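Local atomic coordinates of viral structural protein 4 (Bombyx mori cytoplasmic polyhedrosis virus, PDB entry 6TZ0), a protein that binds GTP and accompanies the viral RNA-dependent RNA polymerase inside the capsid, where it probably acts as an NTPase cofactor of transcription. Residues Asn170-Asn173 / Gln174-Ala177; Thr232-Glu235 / Asp236-Arg240; Val271-Lys275 / Arg276-Leu280; Leu425-His429 / Gly430-Val434; Leu440-Arg443 / Lys444-Met448. All blocks are in the same frame, centred on the assembly; numbering follows the deposited sequence.

Contact 1. Residues Asn170-Asn173 / Gln174-Ala177; sequences NYIN and QLIA
Asn170 O accepts Gln174 N at 2.9 Å and Tyr171 O accepts Leu175 N at 3.0 Å, the two firm i to i+4 bonds of this short alpha-helix. Toward the C-terminal end the pattern slackens: Ile176 N makes only weak bonds, to Ile172 O and, at 3.4 Å, to Asn173 O.

The side chains spread round the helix instead of interlocking. On one face Ile172 and Leu175 meet obliquely through their terminal methyls, CD1 of Ile172 lying 4.1 Å from CD1 of Leu175. On another, Asn173 and Ile176 run side by side in the same direction, so that CD1 of Ile176 reaches the amide oxygen OD1 of Asn173 at 3.5 Å. Gln174 runs back, extended, along the preceding turn: with CG beside the backbone N (chi1 -63°), its CG sits 3.2 Å from Asn170 O and its amide carbon CD 4.0 Å from Tyr171 CA. The buried amide then leaves the helix, NE2 bonding to Gly65 O and OE1 weakly to Leu67 N.

Helix 170-176 touches both the polymerase and its own subunit. Asn170 OD1 is hydrogen-bonded to Thr462 of the RNA-dependent RNA polymerase chain, and Ile176 packs on Tyr583 of that polymerase chain, while Tyr171 and Leu175 lean on Leu56 of helix 41-60 within the same subunit.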
# COMPACT_ATOMS: atom_id res chain seq x y z
N ASN B 170 20.86 -12.53 23.16
CA ASN B 170 19.51 -12.57 22.62
C ASN B 170 18.54 -13.27 23.57
O ASN B 170 17.40 -12.83 23.72
CB ASN B 170 19.50 -13.27 21.26
CG ASN B 170 20.11 -12.42 20.17
OD1 ASN B 170 19.87 -11.22 20.11
ND2 ASN B 170 20.88 -13.04 19.30
N TYR B 171 18.98 -14.35 24.21
CA TYR B 171 18.10 -15.09 25.11
C TYR B 171 17.76 -14.30 26.36
O TYR B 171 16.64 -14.42 26.88
CB TYR B 171 18.71 -16.46 25.45
CG TYR B 171 20.14 -16.43 25.96
CD1 TYR B 171 20.41 -16.25 27.31
CD2 TYR B 171 21.21 -16.59 25.09
CE1 TYR B 171 21.71 -16.22 27.78
CE2 TYR B 171 22.51 -16.57 25.55
CZ TYR B 171 22.75 -16.38 26.89
OH TYR B 171 24.04 -16.35 27.36
N ILE B 172 18.67 -13.44 26.83
CA ILE B 172 18.34 -12.56 27.94
C ILE B 172 17.30 -11.53 27.52
O ILE B 172 16.37 -11.22 28.28
CB ILE B 172 19.63 -11.91 28.49
CG1 ILE B 172 20.58 -12.99 28.99
CG2 ILE B 172 19.32 -10.96 29.63
CD1 ILE B 172 20.01 -13.82 30.12
N ASN B 173 17.41 -11.01 26.29
CA ASN B 173 16.38 -10.13 25.75
C ASN B 173 15.04 -10.83 25.61
O ASN B 173 13.99 -10.19 25.75
CB ASN B 173 16.80 -9.59 24.38
CG ASN B 173 17.89 -8.56 24.48
OD1 ASN B 173 17.89 -7.71 25.36
ND2 ASN B 173 18.84 -8.63 23.55
N GLN B 174 15.05 -12.13 25.31
CA GLN B 174 13.81 -12.90 25.29
C GLN B 174 13.23 -13.04 26.69
O GLN B 174 12.01 -13.11 26.84
CB GLN B 174 14.07 -14.27 24.67
CG GLN B 174 14.52 -14.18 23.23
CD GLN B 174 15.01 -15.50 22.68
OE1 GLN B 174 14.94 -16.52 23.34
NE2 GLN B 174 15.57 -15.45 21.49
N LEU B 175 14.08 -13.09 27.71
CA LEU B 175 13.59 -13.19 29.08
C LEU B 175 13.11 -11.87 29.66
O LEU B 175 12.34 -11.90 30.63
CB LEU B 175 14.68 -13.75 30.00
CG LEU B 175 15.12 -15.18 29.72
CD1 LEU B 175 16.27 -15.51 30.63
CD2 LEU B 175 13.97 -16.12 29.92
N ILE B 176 13.56 -10.73 29.13
CA ILE B 176 13.18 -9.42 29.68
C ILE B 176 11.68 -9.19 29.57
O ILE B 176 11.06 -8.62 30.48
CB ILE B 176 13.98 -8.29 28.99
CG1 ILE B 176 15.45 -8.35 29.37
CG2 ILE B 176 13.49 -6.91 29.35
CD1 ILE B 176 16.32 -7.47 28.50
N ALA B 177 11.05 -9.68 28.51
CA ALA B 177 9.63 -9.43 28.26
C ALA B 177 8.70 -10.11 29.24
O ALA B 177 7.51 -9.77 29.28
CB ALA B 177 9.27 -9.87 26.84

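Contact 2. Residues Thr232-Glu235 / Asp236-Arg240; sequences TGRE and DAVIR
Glu235 O receives Ile239 N at 3.2 Å in a nearly straight bond (168° at the hydrogen), and Val238 N approaches the same oxygen at 3.2 Å in a weak, strongly bent one. Glu235 is the N-cap residue, and this carbonyl starts the hydrogen-bonding ladder of the helix that follows.

The Glu235 side chain runs outward over the first turn. The CG lies anti to the backbone N (chi1 -171°) and the chain continues extended, which carries the carboxylate past two apolar groups: OE2 comes to 3.9 Å from Ala237 CB, and OE1 to 3.8 Å from Val238 CG2. The latter methyl also touches Glu235 CB, the two side chains crossing at about a right angle. Val238 offers its other methyl to Arg234, whose NH2 stands 3.5 Å from Val238 CG1. The arginine reaches it through a bend at chi3 (69°), while its NH1 is hydrogen-bonded to Tyr243 OH.

Further inward, Ile239 CD1 slips past Thr232 at 3.9 Å from OG1, the two side chains running in opposite directions. That hydroxyl also takes a weak bond from Arg234 N and is paired with Asn230 OD1. Asn230 ND2 in turn binds Asp236 OD1, tying the first helical residue back to the end of the preceding strand.

The turn therefore joins strand 226-230 to helix 236-242. Thr232 and Ile239 face Leu208 of strand 204-208 and Leu213, leaving Arg234, Glu235 and Ala237 on the exposed side.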
# COMPACT_ATOMS: atom_id res chain seq x y z
N THR B 232 43.50 13.30 42.14
CA THR B 232 44.37 14.23 42.83
C THR B 232 45.15 15.13 41.89
O THR B 232 45.78 16.08 42.36
CB THR B 232 45.34 13.46 43.72
OG1 THR B 232 46.15 12.60 42.91
CG2 THR B 232 44.58 12.60 44.70
N GLY B 233 45.13 14.86 40.59
CA GLY B 233 45.95 15.60 39.66
C GLY B 233 47.39 15.16 39.62
O GLY B 233 48.22 15.86 39.05
N ARG B 234 47.70 14.02 40.22
CA ARG B 234 49.06 13.52 40.30
C ARG B 234 49.12 12.13 39.67
O ARG B 234 48.09 11.52 39.36
CB ARG B 234 49.54 13.49 41.75
CG ARG B 234 49.56 14.87 42.39
CD ARG B 234 49.98 14.87 43.84
NE ARG B 234 51.39 14.52 44.00
CZ ARG B 234 51.99 14.39 45.17
NH1 ARG B 234 51.31 14.58 46.29
NH2 ARG B 234 53.28 14.08 45.23
N GLU B 235 50.34 11.65 39.46
CA GLU B 235 50.55 10.38 38.78
C GLU B 235 50.13 9.22 39.68
O GLU B 235 50.25 9.28 40.90
CB GLU B 235 52.02 10.24 38.37
CG GLU B 235 52.35 9.07 37.46
CD GLU B 235 53.81 9.02 37.09
OE1 GLU B 235 54.59 9.87 37.58
OE2 GLU B 235 54.19 8.12 36.30
N ASP B 236 49.62 8.15 39.05
CA ASP B 236 49.22 6.96 39.79
C ASP B 236 50.41 6.27 40.44
O ASP B 236 50.26 5.63 41.48
CB ASP B 236 48.50 5.98 38.86
CG ASP B 236 47.16 6.50 38.39
OD1 ASP B 236 46.56 7.33 39.09
OD2 ASP B 236 46.70 6.07 37.31
N ALA B 237 51.60 6.39 39.84
CA ALA B 237 52.79 5.78 40.44
C ALA B 237 53.22 6.53 41.69
O ALA B 237 53.67 5.91 42.66
CB ALA B 237 53.92 5.75 39.42
N VAL B 238 53.05 7.85 41.70
CA VAL B 238 53.43 8.66 42.86
C VAL B 238 52.50 8.37 44.03
O VAL B 238 52.95 8.21 45.17
CB VAL B 238 53.42 10.15 42.48
CG1 VAL B 238 53.77 11.01 43.67
CG2 VAL B 238 54.39 10.40 41.34
N ILE B 239 51.20 8.27 43.77
CA ILE B 239 50.24 7.90 44.80
C ILE B 239 50.46 6.46 45.25
O ILE B 239 50.31 6.14 46.43
CB ILE B 239 48.81 8.11 44.27
CG1 ILE B 239 48.63 9.54 43.78
CG2 ILE B 239 47.78 7.82 45.33
CD1 ILE B 239 48.89 10.58 44.81
N ARG B 240 50.88 5.59 44.33
CA ARG B 240 51.02 4.18 44.66
C ARG B 240 52.27 3.89 45.48
O ARG B 240 52.26 2.98 46.30
CB ARG B 240 51.01 3.38 43.36
CG ARG B 240 50.84 1.90 43.53
CD ARG B 240 50.97 1.18 42.20
NE ARG B 240 49.88 1.48 41.27
CZ ARG B 240 48.74 0.81 41.21
NH1 ARG B 240 48.53 -0.21 42.03
NH2 ARG B 240 47.82 1.15 40.33

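Contact 3. Residues Val271-Lys275 / Arg276-Leu280; sequences VNLSK and RDLGL
Ser274 O accepts Leu278 N at 2.9 Å, with 159° at the hydrogen, and so closes an alpha-turn in the connection that follows strand 266-271 of the antiparallel sheet. The serine side chain adds a second, weaker tie: OG lies anti to the backbone N (chi1 175°), and from there it accepts weakly from Arg276 N, two residues on, at 3.4 Å, as in an ST turn. One residue thus engages the turn both through its carbonyl and through its hydroxyl.

Beyond Leu278 the chain does not continue as a helix. Gly279 is the centre of an inverse gamma turn, in which Leu280 N bonds weakly to Leu278 O, and the backbone swings off in a new direction.

The apolar side of the turn is built round Leu278. Its CB rests 3.3 Å from Ser274 O and 4.1 Å from Leu273 CB. Further along the side chain, CD2 points at Val271, the last residue of the strand. Ile258 of strand 255-261 and Lys292 of helix 290-296 also touch Leu278, while Leu273 packs on Lys292 and Tyr296, so the turn is folded against both sheet and helix. Lys292 has a polar role as well, its NZ bonding to Asp277 O. In the other direction the fully extended Lys275 sends NZ to a weak bond with Ile316 O of strand 313-319.

Val271 and Leu278 meet tip to tip, with Val271 CG1 at 3.9 Å from Leu278 CD2.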
# COMPACT_ATOMS: atom_id res chain seq x y z
N VAL B 271 34.18 15.09 27.53
CA VAL B 271 35.15 15.18 26.44
C VAL B 271 35.82 13.82 26.28
O VAL B 271 36.18 13.18 27.27
CB VAL B 271 36.20 16.29 26.72
CG1 VAL B 271 37.26 16.35 25.64
CG2 VAL B 271 35.55 17.63 26.83
N ASN B 272 36.00 13.39 25.03
CA ASN B 272 36.65 12.12 24.71
C ASN B 272 38.15 12.24 24.55
O ASN B 272 38.73 11.51 23.74
CB ASN B 272 36.05 11.51 23.44
CG ASN B 272 34.67 11.00 23.65
OD1 ASN B 272 33.72 11.52 23.08
ND2 ASN B 272 34.55 9.96 24.44
N LEU B 273 38.79 13.15 25.26
CA LEU B 273 40.24 13.21 25.29
C LEU B 273 40.70 13.08 26.73
O LEU B 273 39.96 13.36 27.67
CB LEU B 273 40.76 14.51 24.69
CG LEU B 273 40.53 14.74 23.20
CD1 LEU B 273 41.06 16.10 22.82
CD2 LEU B 273 41.17 13.65 22.38
N SER B 274 41.95 12.65 26.89
CA SER B 274 42.57 12.59 28.19
C SER B 274 42.95 13.99 28.67
O SER B 274 42.98 14.95 27.90
CB SER B 274 43.81 11.70 28.15
OG SER B 274 44.49 11.72 29.39
N LYS B 275 43.25 14.09 29.96
CA LYS B 275 43.64 15.37 30.53
C LYS B 275 45.04 15.77 30.11
O LYS B 275 45.37 16.96 30.12
CB LYS B 275 43.51 15.29 32.06
CG LYS B 275 43.59 16.60 32.80
CD LYS B 275 43.32 16.39 34.28
CE LYS B 275 43.43 17.69 35.05
NZ LYS B 275 43.20 17.49 36.51
N ARG B 276 45.87 14.81 29.72
CA ARG B 276 47.19 15.12 29.17
C ARG B 276 47.09 15.63 27.74
O ARG B 276 47.75 16.61 27.39
CB ARG B 276 48.07 13.87 29.23
CG ARG B 276 49.49 14.08 28.75
CD ARG B 276 50.28 12.79 28.89
NE ARG B 276 50.41 12.39 30.29
CZ ARG B 276 51.36 12.84 31.11
NH1 ARG B 276 52.26 13.71 30.67
NH2 ARG B 276 51.39 12.43 32.37
N ASP B 277 46.27 14.98 26.91
CA ASP B 277 46.13 15.39 25.51
C ASP B 277 45.42 16.73 25.41
O ASP B 277 45.89 17.64 24.72
CB ASP B 277 45.37 14.32 24.73
CG ASP B 277 46.15 13.05 24.57
OD1 ASP B 277 47.40 13.12 24.54
OD2 ASP B 277 45.53 11.97 24.46
N LEU B 278 44.28 16.85 26.07
CA LEU B 278 43.57 18.12 26.17
C LEU B 278 44.31 18.99 27.18
O LEU B 278 44.11 18.88 28.39
CB LEU B 278 42.13 17.88 26.61
CG LEU B 278 41.20 19.07 26.67
CD1 LEU B 278 40.94 19.62 25.28
CD2 LEU B 278 39.92 18.68 27.35
N GLY B 279 45.18 19.87 26.69
CA GLY B 279 46.04 20.62 27.58
C GLY B 279 45.36 21.78 28.27
O GLY B 279 45.60 22.94 27.92
N LEU B 280 44.51 21.49 29.25
CA LEU B 280 43.73 22.50 29.94
C LEU B 280 43.86 22.32 31.45
O LEU B 280 43.92 21.20 31.95
CB LEU B 280 42.25 22.43 29.55
CG LEU B 280 41.87 22.79 28.12
CD1 LEU B 280 40.40 22.52 27.90
CD2 LEU B 280 42.18 24.24 27.84

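Contact 4. Residues Leu425-His429 / Gly430-Val434; sequences LLISH and GISEV
Ile431 lies over the end of helix 417-427, which closes in a Schellman motif: Ile431 N bonds to Leu426 O at 2.9 Å and Gly430 N to Ile427 O at 3.0 Å, with Gly430 in the C-prime position at positive phi.

From that anchored backbone the Ile431 side chain turns back onto the last helical turn. CB sits 3.4 Å from Leu426 O. CG1, placed beside the backbone N (chi1 -57°), lies near both Leu426 O and His429 O, 4.0 Å from the latter. The other branch, CG2, meets Leu426 CD2 at 3.8 Å, the two side chains crossing at a slant. At the tip, CD1 leaves this turn and packs on Leu440 CD1. Val525 of helix 524-537 touches both Leu426 and Ile431, so the capped end is pressed against that helix; the Leu426 side chain is about 11 Å from that of Lys355, which binds GTP, although none is bound to this chain here.

Within the last helical turn, Leu425 O takes two side-chain donors. Ser428 OG donates from above its carbonyl plane at 2.6 Å, whereas His429 ND1 approaches nearly along the C=O axis, 3.1 Å from Leu425 O and with that oxygen in the imidazole plane.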
# COMPACT_ATOMS: atom_id res chain seq x y z
N LEU B 425 14.07 43.95 6.13
CA LEU B 425 12.87 43.66 6.90
C LEU B 425 12.98 44.17 8.33
O LEU B 425 11.98 44.58 8.93
CB LEU B 425 12.63 42.15 6.88
CG LEU B 425 11.32 41.63 7.43
CD1 LEU B 425 10.21 42.16 6.55
CD2 LEU B 425 11.33 40.11 7.42
N LEU B 426 14.18 44.15 8.90
CA LEU B 426 14.38 44.68 10.25
C LEU B 426 14.36 46.20 10.26
O LEU B 426 13.87 46.80 11.22
CB LEU B 426 15.69 44.16 10.84
CG LEU B 426 15.75 42.70 11.26
CD1 LEU B 426 17.17 42.30 11.57
CD2 LEU B 426 14.87 42.46 12.46
N ILE B 427 14.91 46.83 9.22
CA ILE B 427 14.85 48.29 9.12
C ILE B 427 13.41 48.76 8.96
O ILE B 427 13.01 49.79 9.52
CB ILE B 427 15.76 48.78 7.97
CG1 ILE B 427 17.23 48.56 8.33
CG2 ILE B 427 15.55 50.25 7.63
CD1 ILE B 427 17.68 49.33 9.55
N SER B 428 12.57 47.98 8.26
CA SER B 428 11.18 48.37 8.06
C SER B 428 10.35 48.35 9.35
O SER B 428 9.27 48.94 9.38
CB SER B 428 10.52 47.46 7.03
OG SER B 428 10.38 46.14 7.52
N HIS B 429 10.82 47.68 10.41
CA HIS B 429 10.18 47.72 11.71
C HIS B 429 10.94 48.57 12.72
O HIS B 429 10.64 48.52 13.91
CB HIS B 429 10.00 46.31 12.27
CG HIS B 429 9.00 45.49 11.53
ND1 HIS B 429 9.34 44.68 10.47
CD2 HIS B 429 7.67 45.35 11.69
CE1 HIS B 429 8.26 44.07 10.01
NE2 HIS B 429 7.23 44.46 10.74
N GLY B 430 11.93 49.33 12.27
CA GLY B 430 12.69 50.16 13.19
C GLY B 430 13.65 49.41 14.07
O GLY B 430 14.10 49.95 15.08
N ILE B 431 14.00 48.17 13.72
CA ILE B 431 14.94 47.36 14.47
C ILE B 431 16.33 47.62 13.93
O ILE B 431 16.57 47.50 12.72
CB ILE B 431 14.59 45.87 14.39
CG1 ILE B 431 13.16 45.61 14.88
CG2 ILE B 431 15.57 45.04 15.19
CD1 ILE B 431 12.94 45.95 16.32
N SER B 432 17.25 47.98 14.81
CA SER B 432 18.64 48.17 14.44
C SER B 432 19.63 47.54 15.40
O SER B 432 20.80 47.37 15.03
CB SER B 432 18.97 49.67 14.33
OG SER B 432 18.19 50.29 13.33
N GLU B 433 19.20 47.18 16.61
CA GLU B 433 20.10 46.77 17.67
C GLU B 433 19.65 45.44 18.25
O GLU B 433 18.50 45.02 18.09
CB GLU B 433 20.16 47.82 18.78
CG GLU B 433 20.76 49.13 18.35
CD GLU B 433 22.22 49.01 18.01
OE1 GLU B 433 22.92 48.21 18.67
OE2 GLU B 433 22.67 49.70 17.07
N VAL B 434 20.59 44.77 18.93
CA VAL B 434 20.27 43.53 19.61
C VAL B 434 19.40 43.80 20.83
O VAL B 434 18.49 43.03 21.15
CB VAL B 434 21.58 42.80 19.99
CG1 VAL B 434 21.30 41.49 20.70
CG2 VAL B 434 22.42 42.55 18.77

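Contact 5. Residues Leu440-Arg443 / Lys444-Met448; sequences LSVR and KKIKM
The first turn of helix 442-457 opens at Ser441, its N-cap, and Leu440 just before it packs back on the helix. Leu440 CD2 rests 3.7 Å from Lys444 CG, where the two side chains are roughly perpendicular, and CD1 extends on to Met448 SD at 4.3 Å. Lys444 offers only the base of its chain here, because it bends at chi2, chi3 and chi4 and carries its amine elsewhere.

Ser441 OG is turned in over its own backbone (chi1 65°), a rotation that brings it to 3.5 Å from Lys444 CB. At this helix N-terminus the ladder begins with Lys445 N to Ser441 O at 3.3 Å and continues with Ile446 N to Val442 O at 2.9 Å and Lys447 N to Arg443 O.

Lys445 lies extended along the entry to the helix: its CG touches Ser441 O at 3.3 Å and its CE nears Leu440 CB, and the amine makes a cation-pi interaction with Tyr437. On another flank Val442 and Ile446 run abreast in one direction, with Val442 CG1 at 3.8 Å from Ile446 CD1. Ile446 also touches Arg536 of helix 524-537, and Met448 touches Phe529 of the same helix.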
# COMPACT_ATOMS: atom_id res chain seq x y z
N LEU B 440 11.48 42.60 22.38
CA LEU B 440 10.15 42.36 21.82
C LEU B 440 9.49 41.17 22.51
O LEU B 440 10.13 40.37 23.20
CB LEU B 440 10.24 42.09 20.33
CG LEU B 440 10.78 43.20 19.43
CD1 LEU B 440 10.91 42.69 18.01
CD2 LEU B 440 9.88 44.42 19.48
N SER B 441 8.18 41.06 22.32
CA SER B 441 7.45 39.89 22.77
C SER B 441 7.58 38.78 21.73
O SER B 441 8.18 38.96 20.67
CB SER B 441 5.99 40.25 23.03
OG SER B 441 5.34 40.63 21.84
N VAL B 442 7.02 37.62 22.03
CA VAL B 442 7.16 36.47 21.15
C VAL B 442 6.28 36.62 19.92
O VAL B 442 6.69 36.28 18.80
CB VAL B 442 6.86 35.18 21.93
CG1 VAL B 442 7.03 33.95 21.06
CG2 VAL B 442 7.76 35.09 23.14
N ARG B 443 5.06 37.14 20.10
CA ARG B 443 4.14 37.35 18.99
C ARG B 443 4.67 38.40 18.02
O ARG B 443 4.52 38.26 16.80
CB ARG B 443 2.78 37.78 19.52
CG ARG B 443 2.07 36.73 20.35
CD ARG B 443 0.76 37.27 20.88
NE ARG B 443 -0.20 37.54 19.81
CZ ARG B 443 -1.08 36.65 19.36
NH1 ARG B 443 -1.13 35.44 19.89
NH2 ARG B 443 -1.91 36.97 18.38
N LYS B 444 5.33 39.43 18.55
CA LYS B 444 5.95 40.45 17.72
C LYS B 444 7.09 39.89 16.88
O LYS B 444 7.30 40.32 15.75
CB LYS B 444 6.45 41.58 18.61
CG LYS B 444 6.91 42.82 17.87
CD LYS B 444 5.74 43.48 17.18
CE LYS B 444 4.74 43.99 18.20
NZ LYS B 444 5.30 45.09 19.03
N LYS B 445 7.82 38.90 17.41
CA LYS B 445 8.89 38.28 16.65
C LYS B 445 8.35 37.34 15.59
O LYS B 445 8.84 37.32 14.46
CB LYS B 445 9.82 37.52 17.60
CG LYS B 445 10.61 38.41 18.53
CD LYS B 445 11.51 37.58 19.42
CE LYS B 445 12.32 38.46 20.33
NZ LYS B 445 13.22 37.66 21.19
N ILE B 446 7.33 36.55 15.94
CA ILE B 446 6.73 35.59 15.01
C ILE B 446 6.03 36.31 13.85
O ILE B 446 6.04 35.82 12.71
CB ILE B 446 5.79 34.66 15.80
CG1 ILE B 446 6.60 33.74 16.70
CG2 ILE B 446 4.86 33.85 14.92
CD1 ILE B 446 5.76 32.94 17.65
N LYS B 447 5.50 37.51 14.10
CA LYS B 447 4.89 38.30 13.03
C LYS B 447 5.92 38.73 11.98
O LYS B 447 5.58 38.86 10.80
CB LYS B 447 4.18 39.51 13.64
CG LYS B 447 3.38 40.36 12.68
CD LYS B 447 2.63 41.46 13.42
CE LYS B 447 1.96 42.43 12.46
NZ LYS B 447 0.87 41.76 11.69
N MET B 448 7.17 38.90 12.38
CA MET B 448 8.25 39.22 11.46
C MET B 448 8.85 37.98 10.81
O MET B 448 9.27 38.02 9.65
CB MET B 448 9.34 39.99 12.19
CG MET B 448 8.85 41.25 12.85
SD MET B 448 10.13 42.01 13.84
CE MET B 448 11.18 42.63 12.54

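In the fold
The contacts follow one another along the chain without interleaving. Contact 1 lies against the polymerase chain, its centre about 39 Å from that of contact 3 and 60 Å from that of contact 4, on the opposite side of the chain's centre. Contacts 2 and 3 are neighbours, centres about 17 Å apart, yet do not touch; contact 3 continues from the four-stranded antiparallel sheet. Contacts 4 and 5 do touch, Met448 CE packing 3.4 Å from His429 ND1, and both lean on helix 524-537. The polymerase-contacting helix 170-176 is thus far from contacts 4 and 5, which appear to lie on the side of the GTP-binding residues.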